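Long-range contact in purine nucleoside phosphorylase (Schistosoma mansoni, PDB 6BJ7), which probably catalyses the reversible phosphorolysis of purine nucleosides such as inosine and guanosine, releasing the free base and ribose 1-phosphate: residues I115-G120 and M221-E226. Numbering follows the deposited sequence.
Sequences ITNLAG and MSTVPE. With DU7 (4-chloro-6-methylpyrimidin-2-amine), chain G; DMS (dimethyl sulfoxide), chain F.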
ATOM      1  N   ILE A 115      21.152   7.149 -12.106  1.00 24.38           N
ATOM      2  CA  ILE A 115      20.161   7.829 -11.258  1.00 22.76           C
ATOM      3  C   ILE A 115      20.781   8.212  -9.919  1.00 29.33           C
ATOM      4  O   ILE A 115      21.496   7.414  -9.305  1.00 28.22           O
ATOM      5  CB  ILE A 115      18.922   6.937 -11.003  1.00 24.53           C
ATOM      6  CG1 ILE A 115      18.335   6.414 -12.285  1.00 27.39           C
ATOM      7  CG2 ILE A 115      17.826   7.727 -10.249  1.00 27.33           C
ATOM      8  CD1 ILE A 115      17.216   5.333 -12.041  1.00 28.91           C
ATOM      9  N   THR A 116      20.527   9.448  -9.460  1.00 25.21           N
ATOM     10  CA  THR A 116      20.910   9.858  -8.105  1.00 25.71           C
ATOM     11  C   THR A 116      19.682  10.341  -7.324  1.00 28.29           C
ATOM     12  O   THR A 116      18.680  10.789  -7.905  1.00 27.48           O
ATOM     13  CB  THR A 116      21.994  10.956  -8.076  1.00 28.65           C
ATOM     14  OG1 THR A 116      21.519  12.178  -8.672  1.00 29.51           O
ATOM     15  CG2 THR A 116      23.283  10.514  -8.797  1.00 27.54           C
ATOM     16  N   ASN A 117      19.765  10.220  -5.993  1.00 23.60           N
ATOM     17  CA  ASN A 117      18.730  10.716  -5.091  1.00 24.35           C
ATOM     18  C   ASN A 117      19.355  11.103  -3.754  1.00 27.97           C
ATOM     19  O   ASN A 117      20.510  10.786  -3.463  1.00 25.82           O
ATOM     20  CB  ASN A 117      17.603   9.682  -4.866  1.00 25.24           C
ATOM     21  CG  ASN A 117      18.099   8.389  -4.198  1.00 24.70           C
ATOM     22  OD1 ASN A 117      18.604   8.399  -3.089  1.00 28.86           O
ATOM     23  ND2 ASN A 117      17.943   7.274  -4.890  1.00 31.26           N
ATOM     24  N   LEU A 118      18.571  11.845  -2.957  1.00 26.90           N
ATOM     25  CA  LEU A 118      18.853  12.102  -1.547  1.00 24.57           C
ATOM     26  C   LEU A 118      17.990  11.187  -0.672  1.00 23.16           C
ATOM     27  O   LEU A 118      16.813  10.933  -0.980  1.00 26.95           O
ATOM     28  CB  LEU A 118      18.582  13.570  -1.211  1.00 31.71           C
ATOM     29  CG  LEU A 118      19.561  14.601  -1.796  1.00 38.80           C
ATOM     30  CD1 LEU A 118      18.794  15.849  -2.154  1.00 56.22           C
ATOM     31  CD2 LEU A 118      20.657  14.921  -0.800  1.00 36.47           C
ATOM     32  N   ALA A 119      18.577  10.640   0.391  1.00 26.89           N
ATOM     33  CA  ALA A 119      17.900   9.607   1.172  1.00 24.38           C
ATOM     34  C   ALA A 119      18.298   9.680   2.647  1.00 24.31           C
ATOM     35  O   ALA A 119      19.286  10.323   3.014  1.00 25.88           O
ATOM     36  CB  ALA A 119      18.237   8.235   0.608  1.00 25.39           C
ATOM     37  N   GLY A 120      17.517   9.003   3.497  1.00 23.42           N
ATOM     38  CA  GLY A 120      17.878   8.827   4.916  1.00 22.65           C
ATOM     39  C   GLY A 120      18.618   7.527   5.193  1.00 24.52           C
ATOM     40  O   GLY A 120      18.331   6.481   4.600  1.00 24.39           O
ATOM     41  N   MET A 221      12.042   8.356  -1.241  1.00 19.67           N
ATOM     42  CA  MET A 221      10.720   8.501  -1.855  1.00 20.01           C
ATOM     43  C   MET A 221      10.752   8.498  -3.389  1.00 22.01           C
ATOM     44  O   MET A 221       9.804   8.981  -4.015  1.00 20.08           O
ATOM     45  CB  MET A 221      10.043   9.792  -1.381  1.00 22.24           C
ATOM     46  CG  MET A 221      10.003  10.035   0.125  1.00 24.04           C
ATOM     47  SD  MET A 221       9.365  11.681   0.542  1.00 22.84           S
ATOM     48  CE  MET A 221       9.717  11.745   2.298  1.00 25.38           C
ATOM     49  N   SER A 222      11.825   8.006  -4.014  1.00 20.25           N
ATOM     50  CA  SER A 222      11.957   8.053  -5.468  1.00 21.68           C
ATOM     51  C   SER A 222      12.673   6.796  -5.956  1.00 23.79           C
ATOM     52  O   SER A 222      12.808   5.802  -5.231  1.00 23.03           O
ATOM     53  CB  SER A 222      12.704   9.323  -5.906  1.00 28.69           C
ATOM     54  OG  SER A 222      14.060   9.247  -5.519  1.00 32.58           O
ATOM     55  N   THR A 223      13.104   6.848  -7.224  1.00 22.33           N
ATOM     56  CA  THR A 223      14.056   5.927  -7.846  1.00 20.84           C
ATOM     57  C   THR A 223      13.474   4.549  -8.186  1.00 21.67           C
ATOM     58  O   THR A 223      13.623   4.084  -9.323  1.00 22.43           O
ATOM     59  CB  THR A 223      15.296   5.834  -6.969  1.00 24.34           C
ATOM     60  OG1 THR A 223      15.905   7.135  -6.942  1.00 27.87           O
ATOM     61  CG2 THR A 223      16.312   4.868  -7.550  1.00 24.69           C
ATOM     62  N   VAL A 224      12.803   3.868  -7.248  1.00 20.88           N
ATOM     63  CA  VAL A 224      12.312   2.506  -7.522  1.00 21.81           C
ATOM     64  C   VAL A 224      11.340   2.472  -8.703  1.00 22.54           C
ATOM     65  O   VAL A 224      11.412   1.528  -9.513  1.00 21.62           O
ATOM     66  CB  VAL A 224      11.755   1.890  -6.231  1.00 20.71           C
ATOM     67  CG1 VAL A 224      10.975   0.613  -6.463  1.00 20.52           C
ATOM     68  CG2 VAL A 224      12.900   1.574  -5.264  1.00 23.25           C
ATOM     69  N   PRO A 225      10.396   3.428  -8.871  1.00 20.14           N
ATOM     70  CA  PRO A 225       9.520   3.379 -10.072  1.00 20.32           C
ATOM     71  C   PRO A 225      10.289   3.433 -11.390  1.00 20.03           C
ATOM     72  O   PRO A 225      10.007   2.631 -12.315  1.00 21.33           O
ATOM     73  CB  PRO A 225       8.591   4.597  -9.884  1.00 24.45           C
ATOM     74  CG  PRO A 225       8.565   4.771  -8.368  1.00 23.06           C
ATOM     75  CD  PRO A 225       9.978   4.500  -7.924  1.00 19.94           C
ATOM     76  N   GLU A 226      11.286   4.323 -11.487  1.00 22.18           N
ATOM     77  CA  GLU A 226      12.091   4.424 -12.704  1.00 22.67           C
ATOM     78  C   GLU A 226      12.922   3.171 -12.935  1.00 23.88           C
ATOM     79  O   GLU A 226      13.061   2.717 -14.086  1.00 23.25           O
ATOM     80  CB  GLU A 226      13.009   5.652 -12.623  1.00 24.37           C
ATOM     81  CG  GLU A 226      12.320   6.983 -12.659  1.00 33.33           C
ATOM     82  CD  GLU A 226      12.061   7.564 -11.277  1.00 47.29           C
ATOM     83  OE1 GLU A 226      11.690   6.802 -10.366  1.00 34.14           O
ATOM     84  OE2 GLU A 226      12.223   8.793 -11.110  1.00 68.02           O
TER
HETATM   85  C4  DU7 G 306      15.234  11.240   4.850  0.90 24.46           C
HETATM   86  C3  DU7 G 306      14.134  10.850   2.955  0.90 23.70           C
HETATM   87  C2  DU7 G 306      14.864  11.711   2.218  0.90 27.80           C
HETATM   88  C1  DU7 G 306      15.825  12.330   2.881  0.90 29.33           C
HETATM   89 CL   DU7 G 306      12.875  10.074   2.189  0.90 40.79          CL
HETATM   90  N   DU7 G 306      14.248  10.563   4.218  0.90 22.07           N
HETATM   91  N1  DU7 G 306      15.416  10.981   6.229  0.90 30.79           N
HETATM   92  N2  DU7 G 306      16.004  12.091   4.149  0.90 27.88           N
HETATM   93  C   DU7 G 306      16.726  13.315   2.150  0.90 45.25           C
HETATM   94  S   DMS F 305      15.495  13.487  -4.449  1.00281.77           S
HETATM   95  O   DMS F 305      16.986  13.423  -4.468  1.00284.54           O
HETATM   96  C1  DMS F 305      14.914  14.351  -5.931  1.00284.09           C
HETATM   97  C2  DMS F 305      14.822  11.834  -4.762  1.00284.74           C
HETATM   98  O   HOH W   1      15.304   9.195  -2.412  1.00 32.56           O
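Asn117 and Thr223 make the one direct hydrogen bond between 115-120 and 221-226: amide nitrogen ND2 of Asn117 donates to OG1 of Thr223 at 2.9 Å. The bond is bent (149° at the hydrogen), and the hydroxyl lies 20° out of the amide plane; the two side chains cross at about a right angle. With CG between its backbone N and carbonyl carbon (chi1 62°), Asn117 can reach Thr223 with ND2 while OD1 bonds to Ser241, so both ends of the buried amide are held and its rotation is fixed.

Van der Waals contacts add to this bond. The side chains of Ile115 and Thr223 slide past each other in opposite directions, CG2 of Ile115 3.9 Å from OG1 of Thr223; a nonpolar contact puts CD1 of Ile115 4.3 Å from CB of Glu226.

Two small molecules lie beside the contact. Leu118 N donates to the oxygen of a dimethyl sulfoxide, probably from the crystallisation liquor, at 2.7 Å, whereas the chloropyrimidine lies along the Ala119-Gly120 backbone, its chlorine 3.5 Å from CG of Met221. Glu203 and Asn245 hydrogen-bond this ligand, consistent with occupancy of the purine-base pocket.

In the central mixed sheet, strand 112-121 runs parallel to 236-246 and antiparallel to 218-220; segment 221-223 leads from 218-220 into helix 224-232 and packs on 112-121, with Tyr194 of strand 189-196 touching Asn117 and Val224.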